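Local coordinates for cytoplasmic Protein STM1381 (Salmonella enterica subsp. enterica serovar Typhimurium, PDB 3SOZ) that is of unknown function but belongs to a putative glutamine amidotransferase family, resembling class I glutamine amidotransferase domains, at residues V143-V148 and N183-K188; S174-L179 and P227-W232. All coordinates share one frame; numbering follows the deposited sequence.

In the fold
Both contacts use strand 175-187, a strand broken along its length. Interaction 2 takes its first residues and interaction 1 its last ones. Their centres are about 23 Å apart, and they do not otherwise touch. Along the chain the order is 143-148, 174-179, 183-188, 227-232, so the two contacts cross. Interaction 1 adds the short strand 143-144 to the mixed sheet by antiparallel pairing. Interaction 2 sets helix 227-230 and the residues after it against the other end of strand 175-187. Strand 175-187 thus takes a sheet partner near its end and a packing partner near its start, within a fold assigned to the putative glutamine amidotransferase family.

Interaction 1 of 2, residues V143-V148 and N183-K188; sequences VDMLDV and NKLIAK
The carboxylate of Asp144 lies with one face against the aliphatic part of Lys188. CG of Lys188 sits over that face, and CE of Lys188 is 3.6 Å from Asp144 OD1, again above the plane. The two side chains cross at about a right angle. Their charged atoms, Asp144 OD1 and Lys188 NZ, are 4.5 Å apart, too far for a salt bridge. The extended lysine carries NZ past the carboxylate to the backbone O of Leu141.

The backbones meet through two hydrogen bonds. Asp144 N donates to Ile186 O at 2.9 Å. The return bond from Ile186 N to Asp144 O is weak, at 3.3 Å.

Away from the Asp144 and Ile186 side chains, Leu185 meets Val143 and Met145. CD2 of Leu185 touches CG2 of Val143 at 3.8 Å and CG of selenomethionine Met145 at 3.7 Å. Leu185 and Met145 run side by side and point the same way. Further on, Lys184 has its CG anti to the backbone N (chi1 178°) and runs straight on from there. Its CB, CG and CD offer a flank to CD2 of Leu146, which lies 3.8 Å from CD of Lys184.

Asp144 and Ile186 form an antiparallel hydrogen-bonded pair with side chains on one face. Val143 and Ala187 form the adjoining non-hydrogen-bonded pair. This is a short antiparallel beta ladder, joining strand 143-144 to the end of strand 175-187 in the mixed sheet.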
loop_
_atom_site.group_PDB
_atom_site.type_symbol
_atom_site.label_atom_id
_atom_site.label_comp_id
_atom_site.label_asym_id
_atom_site.label_seq_id
_atom_site.Cartn_x
_atom_site.Cartn_y
_atom_site.Cartn_z
ATOM N N VAL A 143 -5.563 20.182 -7.493
ATOM C CA VAL A 143 -6.351 18.909 -7.400
ATOM C C VAL A 143 -6.397 18.269 -5.994
ATOM O O VAL A 143 -5.454 18.424 -5.176
ATOM C CB VAL A 143 -5.879 17.894 -8.405
ATOM C CG1 VAL A 143 -6.241 18.354 -9.815
ATOM C CG2 VAL A 143 -4.372 17.710 -8.291
ATOM N N ASP A 144 -7.520 17.612 -5.697
ATOM C CA ASP A 144 -7.575 16.693 -4.569
ATOM C C ASP A 144 -7.159 15.311 -5.030
ATOM O O ASP A 144 -7.471 14.914 -6.148
ATOM C CB ASP A 144 -8.969 16.628 -3.926
ATOM C CG ASP A 144 -9.246 17.805 -2.967
ATOM O OD1 ASP A 144 -8.319 18.252 -2.223
ATOM O OD2 ASP A 144 -10.405 18.295 -2.970
HETATM N N MSE A 145 -6.453 14.596 -4.155
HETATM C CA MSE A 145 -5.926 13.255 -4.423
HETATM C C MSE A 145 -6.681 12.175 -3.684
HETATM O O MSE A 145 -7.301 12.420 -2.656
HETATM C CB MSE A 145 -4.441 13.198 -4.055
HETATM C CG MSE A 145 -3.540 13.728 -5.148
HETATM SE SE MSE A 145 -1.829 14.274 -4.446
HETATM C CE MSE A 145 -2.263 15.902 -3.490
ATOM N N LEU A 146 -6.619 10.968 -4.224
ATOM C CA LEU A 146 -7.261 9.806 -3.625
ATOM C C LEU A 146 -6.424 9.219 -2.472
ATOM O O LEU A 146 -5.199 9.355 -2.429
ATOM C CB LEU A 146 -7.458 8.749 -4.708
ATOM C CG LEU A 146 -8.810 8.650 -5.433
ATOM C CD1 LEU A 146 -9.679 9.922 -5.376
ATOM C CD2 LEU A 146 -8.635 8.180 -6.863
ATOM N N ASP A 147 -7.105 8.593 -1.529
ATOM C CA ASP A 147 -6.482 7.793 -0.505
ATOM C C ASP A 147 -5.868 6.499 -1.077
ATOM O O ASP A 147 -4.872 6.007 -0.568
ATOM C CB ASP A 147 -7.534 7.386 0.522
ATOM C CG ASP A 147 -7.898 8.495 1.504
ATOM O OD1 ASP A 147 -7.232 9.563 1.522
ATOM O OD2 ASP A 147 -8.854 8.261 2.306
ATOM N N VAL A 148 -6.472 5.924 -2.097
ATOM C CA VAL A 148 -6.038 4.641 -2.611
ATOM C C VAL A 148 -5.136 4.863 -3.837
ATOM O O VAL A 148 -4.973 5.996 -4.305
ATOM C CB VAL A 148 -7.233 3.763 -3.041
ATOM C CG1 VAL A 148 -8.232 3.611 -1.929
ATOM C CG2 VAL A 148 -7.908 4.305 -4.338
ATOM N N ASN A 183 -3.166 9.477 -13.566
ATOM C CA ASN A 183 -3.563 9.576 -12.187
ATOM C C ASN A 183 -4.955 10.198 -12.089
ATOM O O ASN A 183 -5.236 11.228 -12.680
ATOM C CB ASN A 183 -2.546 10.424 -11.436
ATOM C CG ASN A 183 -1.207 9.731 -11.253
ATOM O OD1 ASN A 183 -0.223 10.028 -11.942
ATOM N ND2 ASN A 183 -1.158 8.811 -10.292
ATOM N N LYS A 184 -5.827 9.569 -11.319
ATOM C CA LYS A 184 -7.186 10.002 -11.206
ATOM C C LYS A 184 -7.171 11.038 -10.128
ATOM O O LYS A 184 -6.725 10.743 -9.018
ATOM C CB LYS A 184 -8.075 8.853 -10.778
ATOM C CG LYS A 184 -9.515 9.242 -10.580
ATOM C CD LYS A 184 -10.381 8.036 -10.274
ATOM C CE LYS A 184 -11.837 8.478 -10.016
ATOM N NZ LYS A 184 -12.752 7.300 -10.073
ATOM N N LEU A 185 -7.668 12.233 -10.493
ATOM C CA LEU A 185 -7.789 13.402 -9.643
ATOM C C LEU A 185 -9.184 14.036 -9.725
ATOM O O LEU A 185 -10.043 13.674 -10.543
ATOM C CB LEU A 185 -6.751 14.445 -10.043
ATOM C CG LEU A 185 -5.325 13.900 -10.026
ATOM C CD1 LEU A 185 -4.440 14.691 -10.903
ATOM C CD2 LEU A 185 -4.819 13.910 -8.640
ATOM N N ILE A 186 -9.401 14.988 -8.831
ATOM C CA ILE A 186 -10.654 15.712 -8.719
ATOM C C ILE A 186 -10.279 17.195 -8.730
ATOM O O ILE A 186 -9.393 17.605 -7.973
ATOM C CB ILE A 186 -11.327 15.383 -7.370
ATOM C CG1 ILE A 186 -11.811 13.935 -7.357
ATOM C CG2 ILE A 186 -12.455 16.406 -7.049
ATOM C CD1 ILE A 186 -12.190 13.389 -5.941
ATOM N N ALA A 187 -10.919 18.003 -9.571
ATOM C CA ALA A 187 -10.618 19.458 -9.535
ATOM C C ALA A 187 -11.085 20.128 -8.220
ATOM O O ALA A 187 -12.157 19.838 -7.701
ATOM C CB ALA A 187 -11.157 20.156 -10.752
ATOM N N LYS A 188 -10.242 20.965 -7.638
ATOM C CA LYS A 188 -10.666 21.786 -6.486
ATOM C C LYS A 188 -11.586 22.959 -6.955
ATOM O O LYS A 188 -11.640 23.274 -8.152
ATOM C CB LYS A 188 -9.430 22.327 -5.749
ATOM C CG LYS A 188 -8.716 21.358 -4.830
ATOM C CD LYS A 188 -7.293 21.868 -4.450
ATOM C CE LYS A 188 -6.825 21.385 -3.041
ATOM N NZ LYS A 188 -5.355 21.564 -2.760
#

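Interaction 2 of 2, residues S174-L179 and P227-W232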
loop_
_atom_site.group_PDB
_atom_site.type_symbol
_atom_site.label_atom_id
_atom_site.label_comp_id
_atom_site.label_asym_id
_atom_site.label_seq_id
_atom_site.Cartn_x
_atom_site.Cartn_y
_atom_site.Cartn_z
ATOM N N SER A 174 -7.329 20.253 -31.167
ATOM C CA SER A 174 -8.629 19.870 -30.575
ATOM C C SER A 174 -8.716 18.390 -30.222
ATOM O O SER A 174 -9.404 18.012 -29.258
ATOM C CB SER A 174 -9.814 20.265 -31.481
ATOM O OG SER A 174 -9.853 19.480 -32.664
ATOM N N GLU A 175 -8.029 17.579 -31.030
ATOM C CA GLU A 175 -7.941 16.132 -30.841
ATOM C C GLU A 175 -6.575 15.713 -30.250
ATOM O O GLU A 175 -5.491 16.125 -30.726
ATOM C CB GLU A 175 -8.258 15.419 -32.168
ATOM C CG GLU A 175 -7.528 14.067 -32.417
ATOM C CD GLU A 175 -8.350 13.059 -33.246
ATOM O OE1 GLU A 175 -9.605 12.997 -33.063
ATOM O OE2 GLU A 175 -7.723 12.319 -34.053
ATOM N N TRP A 176 -6.647 14.913 -29.189
ATOM C CA TRP A 176 -5.462 14.435 -28.462
ATOM C C TRP A 176 -4.980 13.065 -28.945
ATOM O O TRP A 176 -5.789 12.230 -29.380
ATOM C CB TRP A 176 -5.804 14.316 -26.990
ATOM C CG TRP A 176 -5.765 15.604 -26.218
ATOM C CD1 TRP A 176 -6.777 16.521 -26.082
ATOM C CD2 TRP A 176 -4.679 16.088 -25.416
ATOM N NE1 TRP A 176 -6.382 17.549 -25.256
ATOM C CE2 TRP A 176 -5.098 17.312 -24.836
ATOM C CE3 TRP A 176 -3.388 15.602 -25.119
ATOM C CZ2 TRP A 176 -4.264 18.062 -23.979
ATOM C CZ3 TRP A 176 -2.554 16.365 -24.282
ATOM C CH2 TRP A 176 -3.000 17.572 -23.720
ATOM N N PRO A 177 -3.659 12.810 -28.861
ATOM C CA PRO A 177 -3.226 11.424 -29.127
ATOM C C PRO A 177 -3.589 10.550 -27.917
ATOM O O PRO A 177 -3.840 11.089 -26.818
ATOM C CB PRO A 177 -1.717 11.539 -29.295
ATOM C CG PRO A 177 -1.369 13.001 -28.924
ATOM C CD PRO A 177 -2.559 13.657 -28.365
ATOM N N PRO A 178 -3.668 9.216 -28.108
ATOM C CA PRO A 178 -4.086 8.423 -26.950
ATOM C C PRO A 178 -2.977 8.330 -25.880
ATOM O O PRO A 178 -1.799 8.284 -26.202
ATOM C CB PRO A 178 -4.370 7.051 -27.563
ATOM C CG PRO A 178 -3.434 6.994 -28.725
ATOM C CD PRO A 178 -3.408 8.364 -29.291
ATOM N N LEU A 179 -3.369 8.319 -24.615
ATOM C CA LEU A 179 -2.432 8.059 -23.522
ATOM C C LEU A 179 -2.830 6.704 -22.937
ATOM O O LEU A 179 -4.005 6.348 -23.025
ATOM C CB LEU A 179 -2.516 9.177 -22.474
ATOM C CG LEU A 179 -2.113 10.583 -22.946
ATOM C CD1 LEU A 179 -2.674 11.604 -22.017
ATOM C CD2 LEU A 179 -0.625 10.789 -23.062
ATOM N N PRO A 227 3.870 6.330 -27.722
ATOM C CA PRO A 227 4.716 6.845 -28.788
ATOM C C PRO A 227 3.916 7.816 -29.681
ATOM O O PRO A 227 4.497 8.732 -30.229
ATOM C CB PRO A 227 5.145 5.574 -29.545
ATOM C CG PRO A 227 4.837 4.458 -28.619
ATOM C CD PRO A 227 3.633 4.889 -27.880
ATOM N N GLN A 228 2.595 7.640 -29.775
ATOM C CA GLN A 228 1.728 8.613 -30.437
ATOM C C GLN A 228 1.770 9.983 -29.757
ATOM O O GLN A 228 1.452 10.981 -30.374
ATOM C CB GLN A 228 0.257 8.149 -30.438
ATOM C CG GLN A 228 -0.082 7.014 -31.354
ATOM C CD GLN A 228 0.575 5.698 -30.927
ATOM O OE1 GLN A 228 0.451 5.251 -29.768
ATOM N NE2 GLN A 228 1.283 5.077 -31.864
ATOM N N PHE A 229 2.068 10.014 -28.469
ATOM C CA PHE A 229 2.039 11.247 -27.698
ATOM C C PHE A 229 3.346 11.988 -27.938
ATOM O O PHE A 229 3.323 13.169 -28.210
ATOM C CB PHE A 229 1.784 10.963 -26.207
ATOM C CG PHE A 229 1.745 12.201 -25.324
ATOM C CD1 PHE A 229 0.985 13.318 -25.667
ATOM C CD2 PHE A 229 2.469 12.243 -24.124
ATOM C CE1 PHE A 229 0.951 14.470 -24.826
ATOM C CE2 PHE A 229 2.436 13.387 -23.261
ATOM C CZ PHE A 229 1.677 14.497 -23.616
ATOM N N LEU A 230 4.464 11.273 -27.889
ATOM C CA LEU A 230 5.796 11.859 -28.099
ATOM C C LEU A 230 6.062 12.262 -29.550
ATOM O O LEU A 230 6.943 13.087 -29.827
ATOM C CB LEU A 230 6.941 10.898 -27.651
ATOM C CG LEU A 230 7.039 10.277 -26.244
ATOM C CD1 LEU A 230 8.262 9.347 -26.153
ATOM C CD2 LEU A 230 7.085 11.319 -25.128
ATOM N N GLN A 231 5.360 11.644 -30.489
ATOM C CA GLN A 231 5.571 11.994 -31.884
ATOM C C GLN A 231 4.528 12.978 -32.381
ATOM O O GLN A 231 4.619 13.432 -33.500
ATOM C CB GLN A 231 5.586 10.765 -32.758
ATOM C CG GLN A 231 6.658 9.749 -32.430
ATOM C CD GLN A 231 6.255 8.374 -32.973
ATOM O OE1 GLN A 231 7.017 7.431 -32.871
ATOM N NE2 GLN A 231 5.050 8.265 -33.554
ATOM N N TRP A 232 3.551 13.303 -31.537
ATOM C CA TRP A 232 2.581 14.369 -31.781
ATOM C C TRP A 232 3.215 15.623 -32.375
ATOM O O TRP A 232 4.376 15.920 -32.089
ATOM C CB TRP A 232 1.979 14.753 -30.457
ATOM C CG TRP A 232 0.672 15.379 -30.526
ATOM C CD1 TRP A 232 -0.211 15.339 -31.565
ATOM C CD2 TRP A 232 0.034 16.106 -29.473
ATOM N NE1 TRP A 232 -1.361 16.015 -31.226
ATOM C CE2 TRP A 232 -1.239 16.502 -29.950
ATOM C CE3 TRP A 232 0.410 16.461 -28.166
ATOM C CZ2 TRP A 232 -2.154 17.235 -29.156
ATOM C CZ3 TRP A 232 -0.514 17.195 -27.365
ATOM C CH2 TRP A 232 -1.774 17.567 -27.869
#
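Pro177 stands tilted on one face of the Trp232 indole and meets it with CG and CD. Its CG is 3.4 Å from the centroid of the five-membered ring and only 9° off the ring normal, a CH-pi contact over the face. CD of the same proline is 3.5 Å from Trp232 CE2, so two ring carbons cover the indole. CG also meets the edge of Phe229, 4.0 Å from its CD1. CB of Pro177 turns to the helix and touches the backbone O of Gln228.

Trp176 and Trp232 approach obliquely. Their six-membered rings have centroids 5.1 Å apart and planes at 34°, neither stacked nor edge-to-face. CH2 of Trp232 lies over one face of Trp176, offset toward its rim. The edge of Trp176 is met by CE1 of Phe229, 4.0 Å from CZ3 of Trp176.

Leu179 supplies the second CH-pi contact. Its CD2 lies over the face of the Phe229 ring, 3.7 Å from the centroid. Phe229 has its CG anti to the backbone N (chi1 180°), which turns one face of the ring to Leu179 CD2 and its edge to Pro177 CG. Beside this group, CD of Pro178 touches CB of Gln228 at 3.8 Å.

The surroundings continue the same chemistry. Phe173 packs edge-to-face on Trp176 and also meets Trp232, and Tyr235 packs edge-to-face on Phe229. Gln228 also packs on Ile96 of the second subunit, near the subunit boundary.

No hydrogen bond crosses between 174-179 and 227-232. Helix 227-230 and the turn after it are held to the strand by apolar and CH-pi contacts, while the indole NE1 of Trp176 is satisfied elsewhere by Asn162. Adhesion here probably rests on burying apolar and aromatic surface rather than on polar pairing.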